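Local coordinates for putative fructose-aminoacid-6-phosphate deglycase (Bacillus subtilis, PDB 3EUA), which converts a range of fructosamine 6-phosphates to glucose 6-phosphate and a free amino acid, at residues 213-218 with 316-321; 196-201 with 209-214; 92-97 with 113-118; 14-19 with 101-106. All blocks are in the same frame, centred on the assembly; numbering follows the deposited sequence. Where two conformers were deposited one is given.

Contact 1. Residues 213-218 with 316-321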
loop_
_atom_site.group_PDB
_atom_site.type_symbol
_atom_site.label_atom_id
_atom_site.label_comp_id
_atom_site.label_asym_id
_atom_site.label_seq_id
_atom_site.Cartn_x
_atom_site.Cartn_y
_atom_site.Cartn_z
ATOM N N ILE A 213 -4.797 11.837 -0.632
ATOM C CA ILE A 213 -4.158 12.327 0.589
ATOM C C ILE A 213 -3.632 13.770 0.548
ATOM O O ILE A 213 -3.682 14.452 1.560
ATOM C CB ILE A 213 -3.066 11.358 1.110
ATOM C CG1 ILE A 213 -1.903 11.248 0.125
ATOM C CG2 ILE A 213 -3.705 9.987 1.473
ATOM C CD1 ILE A 213 -0.579 10.982 0.811
ATOM N N CYS A 214 -3.196 14.209 -0.630
ATOM C CA CYS A 214 -2.654 15.545 -0.863
ATOM C C CYS A 214 -3.681 16.551 -1.369
ATOM O O CYS A 214 -3.982 17.503 -0.697
ATOM C CB CYS A 214 -1.488 15.459 -1.829
ATOM S SG CYS A 214 -0.138 14.466 -1.141
ATOM N N ILE A 215 -4.268 16.330 -2.528
ATOM C CA ILE A 215 -5.191 17.323 -3.026
ATOM C C ILE A 215 -6.458 17.405 -2.184
ATOM O O ILE A 215 -6.814 18.489 -1.666
ATOM C CB ILE A 215 -5.584 17.083 -4.505
ATOM C CG1 ILE A 215 -4.355 17.172 -5.433
ATOM C CG2 ILE A 215 -6.702 18.062 -4.895
ATOM C CD1 ILE A 215 -3.737 18.577 -5.602
ATOM N N LEU A 216 -7.098 16.265 -1.976
ATOM C CA LEU A 216 -8.370 16.279 -1.273
ATOM C C LEU A 216 -8.286 16.507 0.229
ATOM O O LEU A 216 -8.825 17.482 0.719
ATOM C CB LEU A 216 -9.179 15.017 -1.641
ATOM C CG LEU A 216 -9.551 14.964 -3.151
ATOM C CD1 LEU A 216 -10.213 13.643 -3.495
ATOM C CD2 LEU A 216 -10.455 16.138 -3.607
HETATM N N MSE A 217 -7.606 15.622 0.940
HETATM C CA MSE A 217 -7.473 15.711 2.385
HETATM C C MSE A 217 -6.641 16.925 2.805
HETATM O O MSE A 217 -7.166 17.874 3.400
HETATM C CB MSE A 217 -6.889 14.400 2.951
HETATM C CG MSE A 217 -7.784 13.178 2.710
HETATM SE SE MSE A 217 -7.080 11.523 3.373
HETATM C CE MSE A 217 -7.420 11.886 5.364
ATOM N N GLU A 218 -5.371 16.923 2.441
ATOM C CA GLU A 218 -4.457 18.004 2.796
ATOM C C GLU A 218 -4.846 19.377 2.323
ATOM O O GLU A 218 -4.948 20.311 3.136
ATOM C CB GLU A 218 -3.061 17.730 2.232
ATOM C CG GLU A 218 -1.958 18.682 2.675
ATOM C CD GLU A 218 -0.626 18.422 1.949
ATOM O OE1 GLU A 218 -0.573 17.600 1.001
ATOM O OE2 GLU A 218 0.376 19.086 2.330
ATOM N N HIS A 316 -11.097 27.760 -1.394
ATOM C CA HIS A 316 -10.190 27.105 -0.490
ATOM C C HIS A 316 -8.871 26.947 -1.236
ATOM O O HIS A 316 -8.693 25.985 -1.971
ATOM C CB HIS A 316 -10.731 25.732 -0.125
ATOM C CG HIS A 316 -9.951 25.060 0.953
ATOM N ND1 HIS A 316 -10.518 24.659 2.143
ATOM C CD2 HIS A 316 -8.640 24.751 1.040
ATOM C CE1 HIS A 316 -9.590 24.092 2.894
ATOM N NE2 HIS A 316 -8.440 24.147 2.250
ATOM N N PRO A 317 -7.932 27.909 -1.064
ATOM C CA PRO A 317 -6.682 27.761 -1.794
ATOM C C PRO A 317 -5.922 26.482 -1.485
ATOM O O PRO A 317 -5.913 26.019 -0.335
ATOM C CB PRO A 317 -5.832 28.958 -1.335
ATOM C CG PRO A 317 -6.801 29.966 -0.796
ATOM C CD PRO A 317 -7.959 29.149 -0.249
ATOM N N LEU A 318 -5.304 25.906 -2.503
ATOM C CA LEU A 318 -4.522 24.675 -2.309
ATOM C C LEU A 318 -3.361 24.835 -1.348
ATOM O O LEU A 318 -2.903 23.832 -0.775
ATOM C CB LEU A 318 -3.986 24.101 -3.621
ATOM C CG LEU A 318 -4.958 23.497 -4.657
ATOM C CD1 LEU A 318 -4.260 23.214 -5.964
ATOM C CD2 LEU A 318 -5.667 22.224 -4.178
ATOM N N SER A 319 -2.901 26.066 -1.153
ATOM C CA SER A 319 -1.816 26.369 -0.213
ATOM C C SER A 319 -2.279 26.468 1.237
ATOM O O SER A 319 -1.451 26.496 2.148
ATOM C CB SER A 319 -1.161 27.696 -0.627
ATOM O OG SER A 319 -2.175 28.695 -0.767
ATOM N N HIS A 320 -3.588 26.481 1.472
ATOM C CA HIS A 320 -4.106 26.630 2.820
ATOM C C HIS A 320 -3.838 25.416 3.706
ATOM O O HIS A 320 -3.924 24.299 3.227
ATOM C CB HIS A 320 -5.598 26.918 2.771
ATOM C CG HIS A 320 -6.166 27.253 4.107
ATOM N ND1 HIS A 320 -5.965 28.474 4.710
ATOM C CD2 HIS A 320 -6.907 26.521 4.967
ATOM C CE1 HIS A 320 -6.580 28.487 5.882
ATOM N NE2 HIS A 320 -7.147 27.308 6.070
ATOM N N ARG A 321 -3.464 25.659 4.970
ATOM C CA ARG A 321 -3.207 24.618 5.946
ATOM C C ARG A 321 -3.607 25.128 7.312
ATOM O O ARG A 321 -3.578 26.351 7.570
ATOM C CB ARG A 321 -1.718 24.262 6.028
ATOM C CG ARG A 321 -1.084 23.683 4.760
ATOM C CD ARG A 321 -1.622 22.304 4.340
ATOM N NE ARG A 321 -0.787 21.792 3.236
ATOM C CZ ARG A 321 -0.844 22.185 1.967
ATOM N NH1 ARG A 321 -1.715 23.104 1.556
ATOM N NH2 ARG A 321 -0.013 21.663 1.067
#
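The guanidinium of R321 has the CG methylene of E218 over one face and, in its own plane at one edge, the carbonyl carbon of L318. The contact fastens the C-terminal tail, which follows helix 288-313, to helix 205-220 of the second SIS domain. E218 CG lies 3.4 Å from R321 NE. The E218 chain is fully extended, with CG anti to the backbone N (chi1 -172°), which lays CG over the guanidinium face and brings OE2 to the NE and NH2 side, out of its plane; the two planes stand 76° apart, and OE2 forms a salt bridge through weak, bent bonds to NH2 and NE, its position less certain. R321 NH1 turns back on its own segment, to L318 O at 2.7 Å and H320 O at 3.0 Å, two carbonyls of the type I turn from P317 to H320. With an alanine at R321, the E218 carboxylate would probably be left without its positive mate and the two turn carbonyls without their common donor. Beside this polar pair, I215 CG2 meets L318 CD2 at 4.3 Å. H234 of the second subunit packs on E218. E218 O, buried here with no partner, stands 4.1 Å from H320 O.

Contact 2. Residues 196-201 with 209-214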
loop_
_atom_site.group_PDB
_atom_site.type_symbol
_atom_site.label_atom_id
_atom_site.label_comp_id
_atom_site.label_asym_id
_atom_site.label_seq_id
_atom_site.Cartn_x
_atom_site.Cartn_y
_atom_site.Cartn_z
ATOM N N ILE A 196 -14.898 12.227 -1.435
ATOM C CA ILE A 196 -14.709 11.885 -2.838
ATOM C C ILE A 196 -13.660 10.796 -2.892
ATOM O O ILE A 196 -12.521 11.002 -2.448
ATOM C CB ILE A 196 -14.218 13.052 -3.705
ATOM C CG1 ILE A 196 -15.177 14.251 -3.650
ATOM C CG2 ILE A 196 -14.008 12.542 -5.170
ATOM C CD1 ILE A 196 -14.613 15.569 -4.296
ATOM N N TYR A 197 -14.053 9.629 -3.385
ATOM C CA TYR A 197 -13.127 8.503 -3.533
ATOM C C TYR A 197 -12.342 8.612 -4.811
ATOM O O TYR A 197 -12.760 9.278 -5.755
ATOM C CB TYR A 197 -13.911 7.185 -3.563
ATOM C CG TYR A 197 -14.462 6.751 -2.240
ATOM C CD1 TYR A 197 -13.700 5.950 -1.405
ATOM C CD2 TYR A 197 -15.726 7.128 -1.806
ATOM C CE1 TYR A 197 -14.178 5.530 -0.158
ATOM C CE2 TYR A 197 -16.219 6.706 -0.562
ATOM C CZ TYR A 197 -15.440 5.898 0.252
ATOM O OH TYR A 197 -15.891 5.466 1.489
ATOM N N THR A 198 -11.159 8.000 -4.831
ATOM C CA THR A 198 -10.386 7.884 -6.036
ATOM C C THR A 198 -10.173 6.379 -6.213
ATOM O O THR A 198 -10.349 5.578 -5.251
ATOM C CB THR A 198 -9.030 8.613 -6.006
ATOM O OG1 THR A 198 -8.179 8.028 -5.003
ATOM C CG2 THR A 198 -9.217 10.124 -5.783
HETATM N N MSE A 199 -9.851 5.981 -7.429
HETATM C CA MSE A 199 -9.619 4.573 -7.737
HETATM C C MSE A 199 -8.756 4.356 -8.981
HETATM O O MSE A 199 -8.918 5.016 -9.968
HETATM C CB MSE A 199 -10.961 3.862 -7.874
HETATM C CG MSE A 199 -10.864 2.444 -8.279
HETATM SE SE MSE A 199 -12.409 1.370 -7.819
HETATM C CE MSE A 199 -11.905 0.307 -9.061
ATOM N N ALA A 200 -7.823 3.424 -8.893
ATOM C CA ALA A 200 -6.913 3.076 -9.994
ATOM C C ALA A 200 -6.135 1.805 -9.598
ATOM O O ALA A 200 -6.322 1.283 -8.485
ATOM C CB ALA A 200 -5.960 4.216 -10.316
ATOM N N SER A 201 -5.322 1.288 -10.521
ATOM C CA SER A 201 -4.495 0.100 -10.283
ATOM C C SER A 201 -3.131 0.242 -10.950
ATOM O O SER A 201 -2.805 1.274 -11.546
ATOM C CB SER A 201 -5.199 -1.170 -10.790
ATOM O OG SER A 201 -5.359 -1.138 -12.196
ATOM N N TYR A 209 -3.721 7.780 -5.043
ATOM C CA TYR A 209 -3.341 7.954 -3.630
ATOM C C TYR A 209 -2.980 9.408 -3.342
ATOM O O TYR A 209 -3.468 10.015 -2.362
ATOM C CB TYR A 209 -2.211 6.981 -3.275
ATOM C CG TYR A 209 -1.638 7.140 -1.871
ATOM C CD1 TYR A 209 -2.380 6.759 -0.733
ATOM C CD2 TYR A 209 -0.364 7.599 -1.677
ATOM C CE1 TYR A 209 -1.849 6.882 0.536
ATOM C CE2 TYR A 209 0.174 7.743 -0.390
ATOM C CZ TYR A 209 -0.566 7.367 0.703
ATOM O OH TYR A 209 -0.036 7.530 1.989
ATOM N N SER A 210 -2.127 9.987 -4.188
ATOM C CA SER A 210 -1.714 11.381 -3.999
ATOM C C SER A 210 -2.919 12.299 -4.082
ATOM O O SER A 210 -3.082 13.231 -3.303
ATOM C CB SER A 210 -0.703 11.772 -5.082
ATOM O OG SER A 210 -0.115 13.007 -4.723
ATOM N N TYR A 211 -3.799 12.058 -5.037
ATOM C CA TYR A 211 -4.967 12.959 -5.146
ATOM C C TYR A 211 -5.773 12.891 -3.882
ATOM O O TYR A 211 -6.292 13.910 -3.408
ATOM C CB TYR A 211 -5.864 12.618 -6.314
ATOM C CG TYR A 211 -6.635 13.805 -6.833
ATOM C CD1 TYR A 211 -6.010 14.746 -7.604
ATOM C CD2 TYR A 211 -7.967 13.963 -6.578
ATOM C CE1 TYR A 211 -6.675 15.849 -8.083
ATOM C CE2 TYR A 211 -8.669 15.067 -7.084
ATOM C CZ TYR A 211 -8.001 15.993 -7.845
ATOM O OH TYR A 211 -8.641 17.093 -8.338
ATOM N N SER A 212 -5.916 11.688 -3.334
ATOM C CA SER A 212 -6.684 11.510 -2.099
ATOM C C SER A 212 -6.050 12.167 -0.884
ATOM O O SER A 212 -6.686 12.995 -0.200
ATOM C CB SER A 212 -6.907 10.016 -1.774
ATOM O OG SER A 212 -7.828 9.408 -2.692
ATOM N N ILE A 213 -4.797 11.837 -0.632
ATOM C CA ILE A 213 -4.158 12.327 0.589
ATOM C C ILE A 213 -3.632 13.770 0.548
ATOM O O ILE A 213 -3.682 14.452 1.560
ATOM C CB ILE A 213 -3.066 11.358 1.110
ATOM C CG1 ILE A 213 -1.903 11.248 0.125
ATOM C CG2 ILE A 213 -3.705 9.987 1.473
ATOM C CD1 ILE A 213 -0.579 10.982 0.811
ATOM N N CYS A 214 -3.196 14.209 -0.630
ATOM C CA CYS A 214 -2.654 15.545 -0.863
ATOM C C CYS A 214 -3.681 16.551 -1.369
ATOM O O CYS A 214 -3.982 17.503 -0.697
ATOM C CB CYS A 214 -1.488 15.459 -1.829
ATOM S SG CYS A 214 -0.138 14.466 -1.141
#
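Strand 197-200 and helix 209-214 run nearly antiparallel, 162° between their directions and 8.1 Å apart at closest approach, with T198 and S212 the nearest pair, CA to CA 6.5 Å. T198 directs its CB toward the helix, and its two branches do different work. The hydroxyl OG1, set between the backbone N and the carbonyl carbon (chi1 64°), meets S212 OG at 2.7 Å, a short hydrogen bond in which either oxygen may be the donor. The methyl CG2 lies 3.5 Å from the same S212 OG and reaches on to Y211 CD2 at 4.1 Å, coming obliquely to the tyrosine ring. Strand and helix are the first two elements of a beta-alpha-beta unit in the second SIS domain, which returns through strand 226-228 to lie parallel beside 197-200. The hydroxyl pair is drawn into that crossover: S212 OG also bonds to S224 OG just ahead of the second strand, and both hydroxyls have weak bonds to A208 O one turn back in the helix, so these buried polar atoms share a small network. T198 is in addition held in the sheet by backbone bonds with H225 and I227. Within the helix, the ring of Y209 carries I213 CG1 over the centre of one face, 4.1 Å above its plane. Y209 OH makes a hydrogen bond to E231 OE1 of the second subunit.

Contact 3. Residues 92-97 with 113-118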
loop_
_atom_site.group_PDB
_atom_site.type_symbol
_atom_site.label_atom_id
_atom_site.label_comp_id
_atom_site.label_asym_id
_atom_site.label_seq_id
_atom_site.Cartn_x
_atom_site.Cartn_y
_atom_site.Cartn_z
ATOM N N LYS A 92 16.432 12.061 7.668
ATOM C CA LYS A 92 16.944 11.021 8.548
ATOM C C LYS A 92 17.048 9.703 7.797
ATOM O O LYS A 92 17.990 8.980 7.992
ATOM C CB LYS A 92 16.122 10.880 9.830
ATOM N N ALA A 93 16.096 9.380 6.922
ATOM C CA ALA A 93 16.169 8.132 6.150
ATOM C C ALA A 93 17.418 8.089 5.270
ATOM O O ALA A 93 18.022 7.011 5.121
ATOM C CB ALA A 93 14.917 7.896 5.289
ATOM N N ALA A 94 17.802 9.237 4.702
ATOM C CA ALA A 94 19.010 9.324 3.855
ATOM C C ALA A 94 20.239 9.013 4.691
ATOM O O ALA A 94 21.109 8.230 4.268
ATOM C CB ALA A 94 19.170 10.735 3.185
ATOM N N ALA A 95 20.324 9.634 5.868
ATOM C CA ALA A 95 21.458 9.422 6.773
ATOM C C ALA A 95 21.505 7.970 7.248
ATOM O O ALA A 95 22.567 7.352 7.292
ATOM C CB ALA A 95 21.387 10.372 7.973
ATOM N N PHE A 96 20.342 7.433 7.581
ATOM C CA PHE A 96 20.204 6.053 8.017
ATOM C C PHE A 96 20.711 5.058 6.969
ATOM O O PHE A 96 21.496 4.170 7.296
ATOM C CB PHE A 96 18.732 5.778 8.343
ATOM C CG PHE A 96 18.451 4.379 8.748
ATOM C CD1 PHE A 96 18.842 3.917 9.996
ATOM C CD2 PHE A 96 17.787 3.523 7.915
ATOM C CE1 PHE A 96 18.570 2.628 10.381
ATOM C CE2 PHE A 96 17.523 2.235 8.317
ATOM C CZ PHE A 96 17.910 1.802 9.525
ATOM N N ALA A 97 20.250 5.215 5.730
ATOM C CA ALA A 97 20.646 4.347 4.620
ATOM C C ALA A 97 22.127 4.495 4.322
ATOM O O ALA A 97 22.824 3.496 4.173
ATOM C CB ALA A 97 19.812 4.647 3.375
ATOM N N SER A 113 19.575 22.088 0.599
ATOM C CA SER A 113 18.788 21.540 1.697
ATOM C C SER A 113 19.476 20.455 2.501
ATOM O O SER A 113 20.422 19.846 2.024
ATOM C CB SER A 113 17.535 20.927 1.107
ATOM O OG SER A 113 17.874 19.818 0.301
ATOM N N PRO A 114 19.010 20.221 3.742
ATOM C CA PRO A 114 19.488 19.127 4.589
ATOM C C PRO A 114 19.467 17.739 3.902
ATOM O O PRO A 114 20.391 16.962 4.080
ATOM C CB PRO A 114 18.529 19.178 5.765
ATOM C CG PRO A 114 18.172 20.580 5.870
ATOM C CD PRO A 114 18.052 21.067 4.463
ATOM N N LEU A 115 18.446 17.430 3.111
ATOM C CA LEU A 115 18.401 16.143 2.411
ATOM C C LEU A 115 19.566 16.041 1.420
ATOM O O LEU A 115 20.245 15.005 1.333
ATOM C CB LEU A 115 17.078 15.960 1.669
ATOM C CG LEU A 115 16.956 14.697 0.803
ATOM C CD1 LEU A 115 17.260 13.364 1.601
ATOM C CD2 LEU A 115 15.572 14.686 0.198
ATOM N N ALA A 116 19.796 17.124 0.682
ATOM C CA ALA A 116 20.879 17.167 -0.276
ATOM C C ALA A 116 22.208 16.973 0.447
ATOM O O ALA A 116 23.105 16.293 -0.058
ATOM C CB ALA A 116 20.849 18.471 -1.033
ATOM N N GLN A 117 22.322 17.524 1.648
ATOM C CA GLN A 117 23.549 17.394 2.404
ATOM C C GLN A 117 23.793 15.961 2.843
ATOM O O GLN A 117 24.936 15.529 2.854
ATOM C CB GLN A 117 23.514 18.328 3.600
ATOM C CG GLN A 117 23.459 19.807 3.208
ATOM C CD GLN A 117 23.161 20.701 4.408
ATOM O OE1 GLN A 117 23.430 20.313 5.542
ATOM N NE2 GLN A 117 22.584 21.891 4.163
ATOM N N GLU A 118 22.736 15.222 3.185
ATOM C CA GLU A 118 22.873 13.838 3.641
ATOM C C GLU A 118 23.083 12.821 2.526
ATOM O O GLU A 118 23.807 11.844 2.722
ATOM C CB GLU A 118 21.642 13.398 4.442
ATOM C CG GLU A 118 21.384 14.160 5.703
ATOM C CD GLU A 118 22.506 14.029 6.725
ATOM O OE1 GLU A 118 23.296 13.054 6.673
ATOM O OE2 GLU A 118 22.573 14.918 7.589
#
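S113 OG is gripped from two sides of the sequence: it gives its proton to K110 O and accepts a long, weak but fairly straight bond from A116 N (3.3 Å, 162°), and so N-caps the short helix whose L115 and E118 pack on A94 and A95. That helix, 114-118, lies alongside 92-97 almost in parallel, only 6° between the directions and 8.8 Å between the axes. Small residues allow the approach, with the CA atoms of A95 and E118 5.6 Å apart. The methyl of A94 fits between two neighbours of the short helix, L115 CD1 at 3.6 Å and E118 CB at 3.8 Å. L115 starts off to the flank, but its branched end swings in to bring CD1 onto the alanine. E118, bent at its second torsion (chi2 -62°), folds its carboxylate back over A95, where OE1 rests 3.5 Å from the methyl CB without a polar bond across the pair. E118 O is taken up elsewhere, by R98 NH1 further along the longer helix. Both helices belong to the first SIS domain and cover one side of its parallel sheet: A94 rests on L80 and L115 on S82 of strand 76-82, while A93 turns to helix 61-67, packing on A61, F64 and I65.

Contact 4. Residues 14-19 with 101-106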
loop_
_atom_site.group_PDB
_atom_site.type_symbol
_atom_site.label_atom_id
_atom_site.label_comp_id
_atom_site.label_asym_id
_atom_site.label_seq_id
_atom_site.Cartn_x
_atom_site.Cartn_y
_atom_site.Cartn_z
ATOM N N GLN A 14 23.275 11.966 -14.939
ATOM C CA GLN A 14 24.302 11.344 -15.780
ATOM C C GLN A 14 25.537 10.968 -14.987
ATOM O O GLN A 14 26.088 9.912 -15.199
ATOM C CB GLN A 14 24.727 12.258 -16.926
ATOM C CG GLN A 14 23.624 12.581 -17.971
ATOM C CD GLN A 14 24.185 13.369 -19.144
ATOM O OE1 GLN A 14 25.290 13.089 -19.609
ATOM N NE2 GLN A 14 23.430 14.343 -19.631
ATOM N N ALA A 15 25.989 11.849 -14.093
ATOM C CA ALA A 15 27.170 11.571 -13.259
ATOM C C ALA A 15 26.901 10.359 -12.391
ATOM O O ALA A 15 27.734 9.462 -12.288
ATOM C CB ALA A 15 27.518 12.762 -12.403
ATOM N N PHE A 16 25.735 10.329 -11.763
ATOM C CA PHE A 16 25.345 9.166 -10.951
ATOM C C PHE A 16 25.388 7.866 -11.782
ATOM O O PHE A 16 25.968 6.861 -11.347
ATOM C CB PHE A 16 23.965 9.398 -10.343
ATOM C CG PHE A 16 23.295 8.154 -9.841
ATOM C CD1 PHE A 16 23.604 7.637 -8.602
ATOM C CD2 PHE A 16 22.294 7.548 -10.594
ATOM C CE1 PHE A 16 22.949 6.495 -8.132
ATOM C CE2 PHE A 16 21.631 6.420 -10.131
ATOM C CZ PHE A 16 21.965 5.887 -8.900
ATOM N N LEU A 17 24.804 7.882 -12.985
ATOM C CA LEU A 17 24.797 6.688 -13.831
ATOM C C LEU A 17 26.207 6.265 -14.260
ATOM O O LEU A 17 26.508 5.074 -14.366
ATOM C CB LEU A 17 23.890 6.872 -15.045
ATOM C CG LEU A 17 22.391 7.059 -14.748
ATOM C CD1 LEU A 17 21.642 7.415 -16.028
ATOM C CD2 LEU A 17 21.799 5.821 -14.073
ATOM N N GLN A 18 27.075 7.242 -14.509
ATOM C CA GLN A 18 28.465 6.948 -14.852
ATOM C C GLN A 18 29.111 6.203 -13.697
ATOM O O GLN A 18 29.766 5.186 -13.896
ATOM C CB GLN A 18 29.260 8.233 -15.131
ATOM C CG GLN A 18 28.914 8.974 -16.413
ATOM C CD GLN A 18 29.629 10.359 -16.559
ATOM O OE1 GLN A 18 30.751 10.549 -16.080
ATOM N NE2 GLN A 18 28.979 11.302 -17.251
ATOM N N ASP A 19 28.929 6.710 -12.481
ATOM C CA ASP A 19 29.512 6.080 -11.298
ATOM C C ASP A 19 28.866 4.739 -10.957
ATOM O O ASP A 19 29.487 3.866 -10.353
ATOM C CB ASP A 19 29.394 6.994 -10.076
ATOM C CG ASP A 19 30.228 8.265 -10.198
ATOM O OD1 ASP A 19 31.052 8.413 -11.139
ATOM O OD2 ASP A 19 30.051 9.133 -9.320
ATOM N N GLY A 101 25.823 1.818 4.573
ATOM C CA GLY A 101 26.629 1.529 3.383
ATOM C C GLY A 101 25.858 1.575 2.068
ATOM O O GLY A 101 26.398 1.286 1.010
ATOM N N ALA A 102 24.594 1.969 2.108
ATOM C CA ALA A 102 23.810 2.039 0.884
ATOM C C ALA A 102 24.210 3.239 0.017
ATOM O O ALA A 102 24.732 4.249 0.514
ATOM C CB ALA A 102 22.314 2.103 1.199
ATOM N N LEU A 103 23.995 3.075 -1.290
ATOM C CA LEU A 103 24.201 4.127 -2.263
ATOM C C LEU A 103 22.915 4.949 -2.198
ATOM O O LEU A 103 21.819 4.393 -2.303
ATOM C CB LEU A 103 24.387 3.538 -3.660
ATOM C CG LEU A 103 24.510 4.490 -4.852
ATOM C CD1 LEU A 103 25.710 5.410 -4.704
ATOM C CD2 LEU A 103 24.591 3.651 -6.133
ATOM N N THR A 104 23.040 6.257 -1.997
ATOM C CA THR A 104 21.880 7.125 -1.868
ATOM C C THR A 104 21.834 8.233 -2.890
ATOM O O THR A 104 22.836 8.896 -3.152
ATOM C CB THR A 104 21.825 7.798 -0.453
ATOM O OG1 THR A 104 23.045 8.477 -0.175
ATOM C CG2 THR A 104 21.573 6.766 0.618
ATOM N N ILE A 105 20.646 8.430 -3.453
ATOM C CA ILE A 105 20.421 9.500 -4.390
ATOM C C ILE A 105 19.126 10.187 -3.965
ATOM O O ILE A 105 18.111 9.531 -3.793
ATOM C CB ILE A 105 20.346 9.006 -5.838
ATOM C CG1 ILE A 105 20.094 10.209 -6.753
ATOM C CG2 ILE A 105 19.248 7.923 -5.960
ATOM C CD1 ILE A 105 20.419 10.013 -8.236
ATOM N N ALA A 106 19.186 11.505 -3.777
ATOM C CA ALA A 106 18.052 12.276 -3.373
ATOM C C ALA A 106 17.634 13.235 -4.463
ATOM O O ALA A 106 18.492 13.853 -5.106
ATOM C CB ALA A 106 18.411 13.069 -2.085
#
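F16 and I105 cross at about a right angle, the flat ring of the helix residue receiving the end of the isoleucine on one face. I105 CD1 stands 3.9 Å from the ring centroid and 15° off the normal, a CH-pi contact displaced from the centre toward the rim, where its closest ring atom is F16 CG at 3.8 Å. The isoleucine reaches this far because its longer branch runs out nearly straight, CG1 anti to the backbone N (chi1 180°) and CD1 continuing the line (chi2 161°). L103 comes in differently, its side chain oblique to that of F16, CD2 touching F16 CE1 at 3.8 Å. The two aliphatic residues are next-but-one neighbours in strand 103-108, both pointing toward helix 11-20, whereas T104 between them points away. This is the alpha/beta arrangement of a SIS domain, a helix laid against a parallel sheet in which strand 103-108 runs between 76-82 and 121-124. Replacing F16 by an alanine would probably open a gap over I105 CD1 and L103 CD2 and remove the apolar contact of 14-19 with this strand. The ring also meets Y121 of the next strand edge-to-face and packs on I144 and T148 of helix 137-153. On the reverse side of the strand, T104 OG1 is hydrogen-bonded to Q120 N.

In the fold
Contacts 3 and 4 lie in the first SIS domain, contact 2 and the helical half of contact 1 in the second. Along the chain, contact 4 opens first and interlocks with contact 3; contacts 2 and 1 follow. Contacts 3 and 4, centres 14 Å apart, use opposite faces of strand 103-108: helix 11-20 covers one, helices 88-99 and 114-118 the other, where A106 meets L115 and T104 meets A97. Contacts 1 and 2, centres 13 Å apart, share helix 205-220, which links strand 197-200 to the C-terminal tail and touches the second subunit. The two pairs are separate, with centres 27 to 34 Å apart, consistent with each pair belonging to the core of its own SIS domain.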